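Nicastrin (Dictyostelium purpureum, PDB 4R12) probably serves as an essential, putatively substrate-recruiting subunit of gamma-secretase, the complex that cleaves membrane proteins such as Notch within the membrane. Local coordinates at residues 206-211 with 311-316; 212-217 with 317-322. All coordinates share one frame; numbering follows the deposited sequence.

Contact 1: residues 206-211 with 311-316. With NAG (2-acetamido-2-deoxy-beta-D-glucopyranose), chain B.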
# COMPACT_ATOMS: atom_id res chain seq x y z
N SER A 206 -2.93 20.46 19.33
CA SER A 206 -3.82 21.26 18.47
C SER A 206 -2.97 22.15 17.57
O SER A 206 -3.32 22.44 16.42
CB SER A 206 -4.79 22.09 19.31
OG SER A 206 -4.12 23.11 20.04
N LYS A 207 -1.82 22.57 18.09
CA LYS A 207 -0.83 23.23 17.26
C LYS A 207 0.54 22.81 17.76
O LYS A 207 0.80 22.79 18.97
CB LYS A 207 -1.02 24.75 17.30
CG LYS A 207 -0.01 25.54 16.47
CD LYS A 207 -0.21 27.04 16.65
CE LYS A 207 1.01 27.84 16.23
NZ LYS A 207 1.20 27.85 14.75
N ILE A 208 1.41 22.42 16.84
CA ILE A 208 2.74 21.97 17.21
C ILE A 208 3.55 23.15 17.75
O ILE A 208 3.57 24.23 17.15
CB ILE A 208 3.46 21.29 16.02
CG1 ILE A 208 2.85 19.90 15.76
CG2 ILE A 208 4.96 21.16 16.29
CD1 ILE A 208 3.25 19.30 14.43
N ASP A 209 4.18 22.95 18.90
CA ASP A 209 5.05 23.94 19.53
C ASP A 209 6.35 24.02 18.73
O ASP A 209 7.14 23.08 18.73
CB ASP A 209 5.32 23.54 20.99
CG ASP A 209 6.17 24.56 21.75
OD1 ASP A 209 6.70 25.52 21.15
OD2 ASP A 209 6.32 24.37 22.98
N LYS A 210 6.59 25.14 18.04
CA LYS A 210 7.74 25.16 17.14
C LYS A 210 9.08 25.23 17.88
O LYS A 210 10.13 25.23 17.26
CB LYS A 210 7.63 26.30 16.12
CG LYS A 210 7.88 25.79 14.68
CD LYS A 210 7.65 26.84 13.58
CE LYS A 210 8.95 27.55 13.20
NZ LYS A 210 9.12 27.70 11.72
N GLU A 211 9.04 25.26 19.21
CA GLU A 211 10.26 25.22 20.02
C GLU A 211 10.63 23.80 20.47
O GLU A 211 11.74 23.57 20.95
CB GLU A 211 10.10 26.10 21.26
CG GLU A 211 9.97 27.58 20.95
CD GLU A 211 9.75 28.41 22.20
OE1 GLU A 211 9.39 27.82 23.25
OE2 GLU A 211 9.93 29.64 22.14
N GLN A 311 3.46 23.76 6.53
CA GLN A 311 4.34 24.92 6.45
C GLN A 311 4.28 25.70 7.75
O GLN A 311 5.29 26.17 8.25
CB GLN A 311 3.95 25.83 5.28
CG GLN A 311 4.88 27.03 5.11
CD GLN A 311 4.39 28.00 4.05
OE1 GLN A 311 3.25 28.47 4.10
NE2 GLN A 311 5.25 28.32 3.10
N THR A 312 3.07 25.82 8.28
CA THR A 312 2.83 26.55 9.51
C THR A 312 3.51 25.92 10.73
O THR A 312 4.03 26.63 11.59
CB THR A 312 1.31 26.67 9.78
OG1 THR A 312 0.67 27.26 8.65
CG2 THR A 312 1.03 27.50 11.02
N GLN A 313 3.51 24.59 10.80
CA GLN A 313 3.84 23.91 12.05
C GLN A 313 5.09 23.04 12.05
O GLN A 313 5.67 22.77 13.12
CB GLN A 313 2.67 23.02 12.48
CG GLN A 313 1.36 23.74 12.67
CD GLN A 313 0.29 22.82 13.20
OE1 GLN A 313 0.52 22.11 14.18
NE2 GLN A 313 -0.87 22.81 12.56
N ILE A 314 5.50 22.55 10.89
CA ILE A 314 6.56 21.56 10.87
C ILE A 314 7.86 22.14 10.35
O ILE A 314 7.96 22.61 9.22
CB ILE A 314 6.17 20.30 10.05
CG1 ILE A 314 4.96 19.61 10.70
CG2 ILE A 314 7.34 19.31 10.00
CD1 ILE A 314 4.48 18.39 9.93
N ASN A 315 8.87 22.16 11.20
CA ASN A 315 10.22 22.55 10.84
C ASN A 315 11.06 21.31 10.66
O ASN A 315 11.24 20.59 11.58
CB ASN A 315 10.80 23.43 11.94
CG ASN A 315 12.20 23.91 11.65
OD1 ASN A 315 12.90 23.35 10.85
ND2 ASN A 315 12.61 24.94 12.33
N PHE A 316 11.53 21.06 9.46
CA PHE A 316 12.27 19.86 9.17
C PHE A 316 13.38 19.62 10.16
O PHE A 316 13.56 18.54 10.62
CB PHE A 316 12.85 19.88 7.76
CG PHE A 316 13.60 18.64 7.39
CD1 PHE A 316 12.96 17.57 6.87
CD2 PHE A 316 14.95 18.57 7.55
CE1 PHE A 316 13.64 16.44 6.53
CE2 PHE A 316 15.65 17.46 7.19
CZ PHE A 316 14.99 16.38 6.68
C1 NAG B . 13.99 25.28 12.53
C2 NAG B . 14.07 26.78 12.66
C3 NAG B . 15.45 27.27 13.03
C4 NAG B . 16.28 26.34 13.87
C5 NAG B . 15.94 24.88 13.68
C6 NAG B . 16.54 23.99 14.73
C7 NAG B . 12.89 28.38 11.38
C8 NAG B . 12.32 28.67 10.03
N2 NAG B . 13.75 27.39 11.42
O3 NAG B . 15.34 28.51 13.71
O4 NAG B . 17.54 26.55 13.27
O5 NAG B . 14.55 24.73 13.69
O6 NAG B . 16.06 24.37 16.00
O7 NAG B . 12.59 29.01 12.34
O HOH W 1 11.29 25.85 14.55
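I208 and Q313 are the pair whose CA atoms come nearest, 5.6 Å apart, where the irregular loop 206-211 passes the end of helix 309-313; the two chain directions differ by 49°. Q313 carries the contact. Its CG is anti to the carbonyl carbon (chi1 -58°) and the chain is extended beyond, which carries the amide alongside the loop backbone. There OE1 accepts the I208 N-H at 2.8 Å in a nearly straight bond (167°), the donor tilted from the carbonyl plane. The same oxygen also accepts from N542 ND2, so a glutamine, long and polar, suits this buried spot; an alanine here would probably leave the I208 N-H and N542 without their shared acceptor and the loop less firmly held to the helix end. I208 suits its buried place: its CD1 meets I314 CG1 at 4.1 Å, it also packs on V264 of strand 262-268, and its CG2 rests against the backbone carbonyl of Q313. The loop then turns through an Asx turn, D209 OD1 accepting from E211 N at 3.1 Å. Just past the helix comes an N-glycosylation sequon of the large lobe: N315 ND2 is bonded to NAG C1, and N315 OD1 pairs with T317 OG1. One water bridges the two segments, donating to K210 O (3.0 Å) and accepting from N315 ND2 (2.7 Å).

Contact 2: residues 212-217 with 317-322. With NAG (2-acetamido-2-deoxy-beta-D-glucopyranose), chain B.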
# COMPACT_ATOMS: atom_id res chain seq x y z
N LYS A 212 9.70 22.87 20.32
CA LYS A 212 9.95 21.50 20.76
C LYS A 212 10.54 20.67 19.63
O LYS A 212 10.33 20.96 18.46
CB LYS A 212 8.65 20.84 21.28
CG LYS A 212 8.19 21.28 22.68
CD LYS A 212 7.03 20.40 23.15
CE LYS A 212 6.44 20.87 24.48
NZ LYS A 212 5.40 19.91 24.97
N GLU A 213 11.29 19.63 19.99
CA GLU A 213 11.74 18.66 19.01
C GLU A 213 10.59 17.74 18.61
O GLU A 213 9.66 17.55 19.37
CB GLU A 213 12.91 17.84 19.58
CG GLU A 213 14.16 18.68 19.85
CD GLU A 213 15.32 17.85 20.34
OE1 GLU A 213 15.09 16.70 20.77
OE2 GLU A 213 16.47 18.33 20.29
N ILE A 214 10.66 17.19 17.41
CA ILE A 214 9.61 16.30 16.91
C ILE A 214 10.10 14.86 16.81
O ILE A 214 11.15 14.60 16.24
CB ILE A 214 9.11 16.75 15.52
CG1 ILE A 214 8.43 18.12 15.60
CG2 ILE A 214 8.14 15.72 14.94
CD1 ILE A 214 8.13 18.74 14.23
N ILE A 215 9.34 13.95 17.39
CA ILE A 215 9.53 12.52 17.16
C ILE A 215 8.61 12.13 16.00
O ILE A 215 7.41 12.29 16.08
CB ILE A 215 9.17 11.67 18.40
CG1 ILE A 215 9.93 12.15 19.64
CG2 ILE A 215 9.40 10.18 18.13
CD1 ILE A 215 11.41 12.10 19.49
N LEU A 216 9.20 11.64 14.91
CA LEU A 216 8.42 11.22 13.76
C LEU A 216 8.26 9.70 13.77
O LEU A 216 9.25 8.96 13.71
CB LEU A 216 9.09 11.68 12.47
CG LEU A 216 8.37 11.27 11.19
CD1 LEU A 216 6.95 11.85 11.16
CD2 LEU A 216 9.18 11.70 9.97
N VAL A 217 7.02 9.25 13.84
CA VAL A 217 6.73 7.82 13.80
C VAL A 217 5.92 7.55 12.54
O VAL A 217 4.86 8.11 12.36
CB VAL A 217 5.94 7.37 15.05
CG1 VAL A 217 5.63 5.88 14.98
CG2 VAL A 217 6.70 7.73 16.32
N THR A 317 14.09 20.67 10.49
CA THR A 317 15.24 20.53 11.35
C THR A 317 14.90 20.21 12.79
O THR A 317 15.74 19.75 13.49
CB THR A 317 16.19 21.74 11.25
OG1 THR A 317 15.56 22.87 11.79
CG2 THR A 317 16.50 22.02 9.84
N LYS A 318 13.66 20.43 13.20
CA LYS A 318 13.21 20.00 14.51
C LYS A 318 12.91 18.52 14.63
O LYS A 318 12.73 18.03 15.72
CB LYS A 318 11.98 20.74 14.94
CG LYS A 318 12.17 22.19 15.25
CD LYS A 318 13.04 22.44 16.45
CE LYS A 318 13.34 23.92 16.54
NZ LYS A 318 13.58 24.40 17.90
N ILE A 319 12.83 17.81 13.52
CA ILE A 319 12.67 16.36 13.59
C ILE A 319 13.95 15.75 14.17
O ILE A 319 15.04 15.88 13.59
CB ILE A 319 12.33 15.75 12.21
CG1 ILE A 319 11.05 16.38 11.66
CG2 ILE A 319 12.17 14.24 12.30
CD1 ILE A 319 10.80 16.08 10.19
N SER A 320 13.83 15.12 15.32
CA SER A 320 15.01 14.74 16.10
C SER A 320 15.13 13.23 16.28
O SER A 320 16.14 12.75 16.81
CB SER A 320 14.96 15.41 17.47
OG SER A 320 13.91 14.88 18.26
N THR A 321 14.12 12.49 15.83
CA THR A 321 14.10 11.03 15.90
C THR A 321 13.10 10.49 14.90
O THR A 321 11.99 10.98 14.81
CB THR A 321 13.69 10.52 17.30
OG1 THR A 321 14.65 10.94 18.28
CG2 THR A 321 13.60 9.00 17.30
N ILE A 322 13.49 9.48 14.13
CA ILE A 322 12.55 8.86 13.21
C ILE A 322 12.41 7.38 13.53
O ILE A 322 13.39 6.65 13.58
CB ILE A 322 13.00 9.02 11.74
CG1 ILE A 322 12.98 10.50 11.34
CG2 ILE A 322 12.09 8.20 10.83
CD1 ILE A 322 13.52 10.76 9.94
C1 NAG B . 13.99 25.28 12.53
C2 NAG B . 14.07 26.78 12.66
C3 NAG B . 15.45 27.27 13.03
C4 NAG B . 16.28 26.34 13.87
C5 NAG B . 15.94 24.88 13.68
C6 NAG B . 16.54 23.99 14.73
C7 NAG B . 12.89 28.38 11.38
C8 NAG B . 12.32 28.67 10.03
N2 NAG B . 13.75 27.39 11.42
O3 NAG B . 15.34 28.51 13.71
O4 NAG B . 17.54 26.55 13.27
O5 NAG B . 14.55 24.73 13.69
O6 NAG B . 16.06 24.37 16.00
O7 NAG B . 12.59 29.01 12.34
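I214 and L216 stand beside I319 and I322 on one face of a parallel strand pair, part of the M28 aminopeptidase-like fold of the nicastrin large lobe. The strand axes approach to 4.8 Å and their directions differ by 32°. On this face I319 CG2 rests against L216 CB at 4.0 Å, and L216 CD2 meets I322 CG1; F388 of helix 385-389 covers L216 and I322, so branched aliphatic residues suit the buried surface. On the other face I215 and T321 run alongside one another in the same direction: chi1 -54° and chi2 -59° fold I215 CD1 back to within 3.5 Å of T321 CB. A beta bulge lies between the I214-I319 and L216-I322 pairs, with S320 and T321 opposite I215: S320 N donates to I214 O at 2.9 Å, in the carbonyl plane, whereas T321 N is buried and finds no acceptor. L216 N restores the pairing through T321 O (2.9 Å), and I214 N reaches K318 O at 2.8 Å. Small S320 fits beside E213, whose CB lies 3.4 Å from S320 OG. T321 OG1, anti to its own carbonyl carbon, donates to S320 O from above the carbonyl plane at 2.8 Å.

Leaving strand 192-203, the chain enters loop 206-211, the first half of contact 1, and runs directly into strand 214-220, the first half of contact 2. It then builds helix 234-252, strand 262-268 and helix 276-287 before helix 309-313 returns to the loop and closes contact 1, and strand 319-325 follows to close contact 2. Each closure spans 99 residues, and because the segments alternate, the two loops cross. Contact 1 ties the loop between strands to a helix end, while contact 2 pairs the strands that follow. Their centres are 11 Å apart, and the two contacts adjoin near the N315 glycan, which both touch.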